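Local coordinates for protein beta-Ala-His dipeptidase (Homo sapiens, PDB 3DLJ) that hydrolyses carnosine, anserine and other Xaa-His dipeptides as a secreted, homodimeric metallopeptidase of the M20A family that carries two zinc ions per subunit, at residues A[140-145]-A[451-456]; A[122-127]-A[457-462]. One frame throughout, in Å; residues are numbered along the deposited sequence.

Contact 1: A[140-145]-A[451-456]. With ZN (zinc ion), chain C; ZN (zinc ion), chain D.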
ATOM      1  N   GLY A 140      -0.602   9.911  -5.899  1.00 31.18           N
ATOM      2  CA  GLY A 140      -1.904   9.539  -5.326  1.00 30.66           C
ATOM      3  C   GLY A 140      -2.947   9.086  -6.338  1.00 30.89           C
ATOM      4  O   GLY A 140      -4.081   8.798  -5.954  1.00 30.99           O
ATOM      5  N   ALA A 141      -2.592   9.048  -7.624  1.00 31.14           N
ATOM      6  CA  ALA A 141      -3.553   8.649  -8.679  1.00 31.87           C
ATOM      7  C   ALA A 141      -4.092   7.247  -8.456  1.00 32.08           C
ATOM      8  O   ALA A 141      -5.298   7.030  -8.539  1.00 32.75           O
ATOM      9  CB  ALA A 141      -2.929   8.762 -10.087  1.00 31.46           C
ATOM     10  N   THR A 142      -3.192   6.299  -8.192  1.00 32.17           N
ATOM     11  CA  THR A 142      -3.567   4.922  -7.829  1.00 31.88           C
ATOM     12  C   THR A 142      -3.559   4.723  -6.280  1.00 31.76           C
ATOM     13  O   THR A 142      -4.383   3.990  -5.742  1.00 32.32           O
ATOM     14  CB  THR A 142      -2.656   3.869  -8.529  1.00 31.29           C
ATOM     15  OG1 THR A 142      -3.423   2.697  -8.840  1.00 33.54           O
ATOM     16  CG2 THR A 142      -1.485   3.457  -7.648  1.00 29.74           C
ATOM     17  N   ASP A 143      -2.651   5.397  -5.586  1.00 31.57           N
ATOM     18  CA  ASP A 143      -2.413   5.191  -4.135  1.00 31.81           C
ATOM     19  C   ASP A 143      -2.587   6.492  -3.289  1.00 31.07           C
ATOM     20  O   ASP A 143      -1.605   7.181  -3.021  1.00 31.42           O
ATOM     21  CB  ASP A 143      -0.991   4.628  -3.971  1.00 31.53           C
ATOM     22  CG  ASP A 143      -0.674   4.160  -2.554  1.00 33.43           C
ATOM     23  OD1 ASP A 143      -1.590   4.045  -1.702  1.00 31.63           O
ATOM     24  OD2 ASP A 143       0.530   3.893  -2.299  1.00 35.45           O
ATOM     25  N   ASN A 144      -3.797   6.839  -2.841  1.00 30.58           N
ATOM     26  CA  ASN A 144      -5.030   6.060  -2.999  1.00 30.09           C
ATOM     27  C   ASN A 144      -6.260   6.905  -3.405  1.00 30.15           C
ATOM     28  O   ASN A 144      -7.385   6.536  -3.095  1.00 31.08           O
ATOM     29  CB  ASN A 144      -5.310   5.337  -1.678  1.00 29.83           C
ATOM     30  CG  ASN A 144      -6.319   4.219  -1.810  1.00 29.53           C
ATOM     31  OD1 ASN A 144      -7.184   4.051  -0.943  1.00 29.52           O
ATOM     32  ND2 ASN A 144      -6.217   3.439  -2.885  1.00 27.84           N
ATOM     33  N   LYS A 145      -6.059   8.026  -4.103  1.00 30.05           N
ATOM     34  CA  LYS A 145      -7.162   8.974  -4.399  1.00 29.54           C
ATOM     35  C   LYS A 145      -8.052   8.464  -5.537  1.00 29.59           C
ATOM     36  O   LYS A 145      -9.282   8.581  -5.467  1.00 30.04           O
ATOM     37  CB  LYS A 145      -6.611  10.383  -4.687  1.00 28.99           C
ATOM     38  CG  LYS A 145      -6.052  11.079  -3.422  1.00 30.20           C
ATOM     39  CD  LYS A 145      -5.114  12.252  -3.716  1.00 28.58           C
ATOM     40  CE  LYS A 145      -4.763  12.975  -2.427  1.00 29.26           C
ATOM     41  NZ  LYS A 145      -3.818  14.126  -2.636  1.00 27.24           N
ATOM     42  N   VAL A 451      -0.647  -3.280 -12.913  1.00 35.67           N
ATOM     43  CA  VAL A 451       0.647  -3.780 -12.436  1.00 34.88           C
ATOM     44  C   VAL A 451       1.741  -2.724 -12.557  1.00 35.00           C
ATOM     45  O   VAL A 451       2.666  -2.675 -11.735  1.00 34.98           O
ATOM     46  CB  VAL A 451       1.014  -5.101 -13.224  1.00 35.30           C
ATOM     47  CG1 VAL A 451       1.321  -4.821 -14.704  1.00 33.42           C
ATOM     48  CG2 VAL A 451       2.144  -5.863 -12.544  1.00 34.37           C
ATOM     49  N   ASP A 452       1.617  -1.849 -13.561  1.00 34.74           N
ATOM     50  CA  ASP A 452       2.647  -0.852 -13.830  1.00 34.34           C
ATOM     51  C   ASP A 452       2.318   0.588 -13.369  1.00 34.45           C
ATOM     52  O   ASP A 452       2.890   1.563 -13.865  1.00 34.09           O
ATOM     53  CB  ASP A 452       3.023  -0.888 -15.305  1.00 34.89           C
ATOM     54  CG  ASP A 452       1.878  -0.442 -16.228  1.00 35.20           C
ATOM     55  OD1 ASP A 452       0.711  -0.385 -15.796  1.00 34.74           O
ATOM     56  OD2 ASP A 452       2.166  -0.143 -17.401  1.00 38.11           O
ATOM     57  N   ASP A 453       1.420   0.709 -12.395  1.00 34.62           N
ATOM     58  CA  ASP A 453       0.960   2.020 -11.913  1.00 34.01           C
ATOM     59  C   ASP A 453       2.040   2.817 -11.210  1.00 34.40           C
ATOM     60  O   ASP A 453       1.968   4.029 -11.181  1.00 34.56           O
ATOM     61  CB  ASP A 453      -0.273   1.871 -11.023  1.00 33.35           C
ATOM     62  CG  ASP A 453      -1.588   1.761 -11.829  1.00 32.65           C
ATOM     63  OD1 ASP A 453      -1.569   1.725 -13.061  1.00 31.69           O
ATOM     64  OD2 ASP A 453      -2.670   1.711 -11.229  1.00 31.36           O
ATOM     65  N   GLY A 454       3.048   2.138 -10.650  1.00 35.34           N
ATOM     66  CA  GLY A 454       4.200   2.803 -10.041  1.00 34.11           C
ATOM     67  C   GLY A 454       3.910   3.523  -8.741  1.00 34.98           C
ATOM     68  O   GLY A 454       4.437   4.607  -8.496  1.00 34.75           O
ATOM     69  N   GLU A 455       3.092   2.928  -7.881  1.00 35.45           N
ATOM     70  CA  GLU A 455       2.862   3.500  -6.547  1.00 36.84           C
ATOM     71  C   GLU A 455       4.175   3.631  -5.731  1.00 36.74           C
ATOM     72  O   GLU A 455       5.057   2.748  -5.800  1.00 35.88           O
ATOM     73  CB  GLU A 455       1.766   2.725  -5.788  1.00 36.72           C
ATOM     74  CG  GLU A 455       2.144   1.364  -5.163  1.00 40.24           C
ATOM     75  CD  GLU A 455       2.549   0.280  -6.173  1.00 45.06           C
ATOM     76  OE1 GLU A 455       2.443   0.491  -7.411  1.00 48.44           O
ATOM     77  OE2 GLU A 455       2.972  -0.804  -5.728  1.00 47.21           O
ATOM     78  N   HIS A 456       4.291   4.742  -4.983  1.00 37.10           N
ATOM     79  CA  HIS A 456       5.486   5.072  -4.162  1.00 36.71           C
ATOM     80  C   HIS A 456       6.733   5.326  -5.015  1.00 37.17           C
ATOM     81  O   HIS A 456       7.860   5.163  -4.520  1.00 38.75           O
ATOM     82  CB  HIS A 456       5.816   3.942  -3.180  1.00 35.67           C
ATOM     83  CG  HIS A 456       4.759   3.679  -2.157  1.00 35.26           C
ATOM     84  ND1 HIS A 456       5.046   3.134  -0.919  1.00 33.06           N
ATOM     85  CD2 HIS A 456       3.419   3.874  -2.183  1.00 35.11           C
ATOM     86  CE1 HIS A 456       3.927   3.024  -0.221  1.00 33.90           C
ATOM     87  NE2 HIS A 456       2.924   3.465  -0.966  1.00 35.70           N
TER
HETATM   88 ZN    ZN C2001       1.068   3.763  -0.208  1.00 34.93          ZN
HETATM   89 ZN    ZN D2002      -2.354   3.194  -0.116  1.00 30.29          ZN

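Contact 2: A[122-127]-A[457-462]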
ATOM      1  N   TRP A 122      10.553  12.758 -12.045  1.00 41.71           N
ATOM      2  CA  TRP A 122       9.213  12.895 -12.630  1.00 39.69           C
ATOM      3  C   TRP A 122       9.286  13.621 -13.968  1.00 39.97           C
ATOM      4  O   TRP A 122       9.977  14.630 -14.081  1.00 39.85           O
ATOM      5  CB  TRP A 122       8.321  13.694 -11.689  1.00 37.91           C
ATOM      6  CG  TRP A 122       7.807  12.938 -10.494  1.00 35.82           C
ATOM      7  CD1 TRP A 122       8.482  12.665  -9.328  1.00 34.64           C
ATOM      8  CD2 TRP A 122       6.499  12.377 -10.343  1.00 33.58           C
ATOM      9  NE1 TRP A 122       7.666  11.962  -8.467  1.00 33.42           N
ATOM     10  CE2 TRP A 122       6.447  11.769  -9.069  1.00 33.82           C
ATOM     11  CE3 TRP A 122       5.362  12.326 -11.163  1.00 32.26           C
ATOM     12  CZ2 TRP A 122       5.297  11.123  -8.592  1.00 35.58           C
ATOM     13  CZ3 TRP A 122       4.235  11.678 -10.696  1.00 34.12           C
ATOM     14  CH2 TRP A 122       4.203  11.102  -9.411  1.00 32.95           C
ATOM     15  N   LEU A 123       8.586  13.098 -14.973  1.00 39.77           N
ATOM     16  CA  LEU A 123       8.483  13.737 -16.286  1.00 40.40           C
ATOM     17  C   LEU A 123       7.330  14.727 -16.327  1.00 39.73           C
ATOM     18  O   LEU A 123       7.153  15.455 -17.302  1.00 40.19           O
ATOM     19  CB  LEU A 123       8.285  12.693 -17.406  1.00 41.00           C
ATOM     20  CG  LEU A 123       9.208  11.465 -17.469  1.00 42.30           C
ATOM     21  CD1 LEU A 123       8.904  10.695 -18.740  1.00 46.45           C
ATOM     22  CD2 LEU A 123      10.690  11.830 -17.413  1.00 44.20           C
ATOM     23  N   THR A 124       6.529  14.728 -15.271  1.00 39.33           N
ATOM     24  CA  THR A 124       5.416  15.654 -15.118  1.00 38.05           C
ATOM     25  C   THR A 124       5.495  16.239 -13.722  1.00 37.61           C
ATOM     26  O   THR A 124       6.240  15.750 -12.865  1.00 37.74           O
ATOM     27  CB  THR A 124       4.045  14.943 -15.292  1.00 38.75           C
ATOM     28  OG1 THR A 124       3.896  13.920 -14.297  1.00 38.48           O
ATOM     29  CG2 THR A 124       3.894  14.335 -16.692  1.00 37.95           C
ATOM     30  N   ASP A 125       4.738  17.300 -13.488  1.00 37.22           N
ATOM     31  CA  ASP A 125       4.586  17.836 -12.143  1.00 36.80           C
ATOM     32  C   ASP A 125       3.734  16.828 -11.333  1.00 36.62           C
ATOM     33  O   ASP A 125       2.563  16.603 -11.665  1.00 36.38           O
ATOM     34  CB  ASP A 125       3.940  19.226 -12.221  1.00 36.72           C
ATOM     35  CG  ASP A 125       3.747  19.860 -10.862  1.00 37.22           C
ATOM     36  OD1 ASP A 125       3.707  19.136  -9.862  1.00 39.60           O
ATOM     37  OD2 ASP A 125       3.604  21.096 -10.782  1.00 41.08           O
ATOM     38  N   PRO A 126       4.323  16.207 -10.281  1.00 36.33           N
ATOM     39  CA  PRO A 126       3.649  15.132  -9.518  1.00 35.83           C
ATOM     40  C   PRO A 126       2.239  15.468  -9.023  1.00 35.11           C
ATOM     41  O   PRO A 126       1.418  14.578  -8.871  1.00 34.80           O
ATOM     42  CB  PRO A 126       4.581  14.906  -8.312  1.00 36.01           C
ATOM     43  CG  PRO A 126       5.555  16.012  -8.326  1.00 36.07           C
ATOM     44  CD  PRO A 126       5.661  16.490  -9.739  1.00 36.22           C
ATOM     45  N   TYR A 127       1.979  16.753  -8.791  1.00 35.46           N
ATOM     46  CA  TYR A 127       0.717  17.224  -8.238  1.00 34.99           C
ATOM     47  C   TYR A 127      -0.201  17.881  -9.272  1.00 34.63           C
ATOM     48  O   TYR A 127      -1.219  18.493  -8.923  1.00 34.69           O
ATOM     49  CB  TYR A 127       0.970  18.131  -7.030  1.00 35.10           C
ATOM     50  CG  TYR A 127       1.558  17.371  -5.857  1.00 35.18           C
ATOM     51  CD1 TYR A 127       2.907  17.555  -5.463  1.00 36.36           C
ATOM     52  CD2 TYR A 127       0.794  16.434  -5.169  1.00 34.42           C
ATOM     53  CE1 TYR A 127       3.456  16.828  -4.392  1.00 36.17           C
ATOM     54  CE2 TYR A 127       1.332  15.709  -4.096  1.00 35.64           C
ATOM     55  CZ  TYR A 127       2.650  15.898  -3.720  1.00 35.62           C
ATOM     56  OH  TYR A 127       3.132  15.167  -2.664  1.00 36.01           O
ATOM     57  N   SER A 457       6.544   5.673  -6.287  1.00 36.11           N
ATOM     58  CA  SER A 457       7.642   5.912  -7.220  1.00 36.37           C
ATOM     59  C   SER A 457       7.394   7.183  -7.991  1.00 35.53           C
ATOM     60  O   SER A 457       6.330   7.780  -7.866  1.00 36.05           O
ATOM     61  CB  SER A 457       7.746   4.779  -8.244  1.00 36.15           C
ATOM     62  OG  SER A 457       7.934   3.560  -7.564  1.00 42.06           O
ATOM     63  N   GLN A 458       8.383   7.564  -8.795  1.00 34.83           N
ATOM     64  CA  GLN A 458       8.270   8.643  -9.763  1.00 35.03           C
ATOM     65  C   GLN A 458       7.328   8.182 -10.853  1.00 34.09           C
ATOM     66  O   GLN A 458       7.331   7.004 -11.214  1.00 33.34           O
ATOM     67  CB  GLN A 458       9.625   8.961 -10.412  1.00 35.20           C
ATOM     68  CG  GLN A 458      10.804   8.969  -9.469  1.00 38.12           C
ATOM     69  CD  GLN A 458      11.535   7.643  -9.450  1.00 39.12           C
ATOM     70  OE1 GLN A 458      10.924   6.580  -9.425  1.00 37.04           O
ATOM     71  NE2 GLN A 458      12.865   7.705  -9.471  1.00 40.76           N
ATOM     72  N   ASN A 459       6.539   9.117 -11.373  1.00 33.59           N
ATOM     73  CA  ASN A 459       5.636   8.870 -12.507  1.00 32.73           C
ATOM     74  C   ASN A 459       4.558   7.821 -12.215  1.00 32.19           C
ATOM     75  O   ASN A 459       4.244   6.976 -13.060  1.00 32.64           O
ATOM     76  CB  ASN A 459       6.456   8.579 -13.777  1.00 33.65           C
ATOM     77  CG  ASN A 459       7.485   9.678 -14.060  1.00 33.79           C
ATOM     78  OD1 ASN A 459       7.122  10.842 -14.189  1.00 36.71           O
ATOM     79  ND2 ASN A 459       8.760   9.320 -14.114  1.00 30.98           N
ATOM     80  N   GLU A 460       4.021   7.878 -10.994  1.00 31.46           N
ATOM     81  CA  GLU A 460       2.785   7.193 -10.612  1.00 31.56           C
ATOM     82  C   GLU A 460       1.623   7.622 -11.514  1.00 31.42           C
ATOM     83  O   GLU A 460       1.507   8.780 -11.855  1.00 31.44           O
ATOM     84  CB  GLU A 460       2.411   7.534  -9.157  1.00 30.93           C
ATOM     85  CG  GLU A 460       1.178   6.782  -8.692  1.00 28.90           C
ATOM     86  CD  GLU A 460       0.713   7.141  -7.315  1.00 30.13           C
ATOM     87  OE1 GLU A 460       1.469   7.787  -6.525  1.00 28.10           O
ATOM     88  OE2 GLU A 460      -0.428   6.726  -6.998  1.00 33.26           O
ATOM     89  N   LYS A 461       0.760   6.680 -11.862  1.00 31.41           N
ATOM     90  CA  LYS A 461      -0.443   6.950 -12.657  1.00 30.82           C
ATOM     91  C   LYS A 461      -1.536   5.980 -12.217  1.00 30.58           C
ATOM     92  O   LYS A 461      -1.262   4.977 -11.546  1.00 30.24           O
ATOM     93  CB  LYS A 461      -0.169   6.726 -14.160  1.00 29.88           C
ATOM     94  CG  LYS A 461       0.371   5.318 -14.410  1.00 31.55           C
ATOM     95  CD  LYS A 461       0.010   4.757 -15.725  1.00 33.52           C
ATOM     96  CE  LYS A 461       0.535   3.335 -15.907  1.00 33.73           C
ATOM     97  NZ  LYS A 461      -0.506   2.322 -15.591  1.00 31.19           N
ATOM     98  N   ILE A 462      -2.769   6.287 -12.616  1.00 30.33           N
ATOM     99  CA  ILE A 462      -3.797   5.293 -12.767  1.00 29.59           C
ATOM    100  C   ILE A 462      -4.274   5.409 -14.211  1.00 30.20           C
ATOM    101  O   ILE A 462      -4.351   6.531 -14.746  1.00 29.84           O
ATOM    102  CB  ILE A 462      -4.959   5.440 -11.732  1.00 29.81           C
ATOM    103  CG1 ILE A 462      -5.828   4.162 -11.733  1.00 28.71           C
ATOM    104  CG2 ILE A 462      -5.787   6.748 -11.962  1.00 28.96           C
ATOM    105  CD1 ILE A 462      -6.880   4.119 -10.675  1.00 29.91           C
TER
HETATM  106  O   HOH W   1       4.946  11.638 -15.041  1.00 29.97           O

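Contact 1: A[140-145]-A[451-456]
D143 stands with CG anti to its own backbone N (chi1 -171°), and H456 with CG anti to its carbonyl carbon; these two torsions bring carboxylate and imidazole to the same zinc ion, nearly coplanar, their planes 5° apart. D143 OD2 binds the chain C zinc at 2.2 Å and H456 NE2 binds it at 2.0 Å. The carboxylate lies at the edge of the H456 ring, near its plane, and the two atoms are close because they share a metal, not a hydrogen bond. The other oxygen, D143 OD1, binds the chain D zinc at 2.0 Å. Aspartate suits this place because its short carboxylate can offer one oxygen to each metal. E178 completes the protein ligands of the first zinc, H110 and D206 those of the second.

Farther from the zinc ions, the hydroxyl of T142 donates to D453, OG1 to OD2 at 2.7 Å, meeting the oxygen on its anti side and 21° out of the carboxylate plane. The methyl CG2 of T142 lies 3.8 Å from E455 CB, and D143 CB packs on the same E455 CB. Threonine thus serves both a polar and an apolar neighbour. A carboxylate shared by two cations should be strongly polarised; through the zinc on OD2 it joins helix 141-160 to the 451-456 loop, while OD1 holds the second metal of the dinuclear centre characteristic of M20 peptidases.

Contact 2: A[122-127]-A[457-462]
W122 lays one face of its indole over the backbone of Q458 and N459. The amide N of N459 sits 3.2 Å above the plane of W122, over its centre, while Q458 CA makes a CH-pi contact 3.8 Å from the centroid of the five-membered ring, displaced toward the rim. The wide, flat indole suits this place because it covers the main chain of both residues and also reaches E460, W122 CH2 lying 4.0 Å from E460 CB. On the opposite face P126 CB rests over the ring centre, so the indole is clasped between the proline of its own loop and the 457-462 segment.

N459 supplies the polar link. Its CG is anti to the carbonyl carbon (chi1 -54°), which carries the amide across to the other loop, where OD1 accepts from L123 N at 2.8 Å. The bond is nearly straight, 166° at the hydrogen, and uses a lone pair in the carbonyl plane. A water also donates to N459 OD1, at 2.5 Å, and hydrogen-bonds T124 OG1, while N459 ND2 is bonded to the G121 carbonyl. N459 has positive phi, a conformation that asparagine tolerates well. Glutamate fits at E460 because its two oxygens can accept from the backbone amides of G140, T142 and D143 and also pair with R139. L123 N and a water thus both donate to one amide oxygen, N459 OD1, beside the indole lying over the backbone, and together these interactions hold the 122-127 loop to the turn that follows the zinc ligand H456.

How the contacts relate
The centres of the two contacts lie 9 Å apart. Along the chain the order is 122-127, 140-145, 451-456, 457-462, so the segments of contact 2 enclose those of contact 1, and 451-456 runs directly into 457-462. Strand 461-463 pairs with 135-137 in the small antiparallel sheet; 135-137 leads toward helix 141-160, whereas 461-463 passes into helix 464-482. The two contacts touch: K461 NZ of contact 2 forms a salt bridge with D453 OD1 of contact 1 at 2.8 Å. Because the E460 carboxylate reaches the backbone of the zinc ligand D143, contact 2 supplies a second-shell residue to the metal site of contact 1.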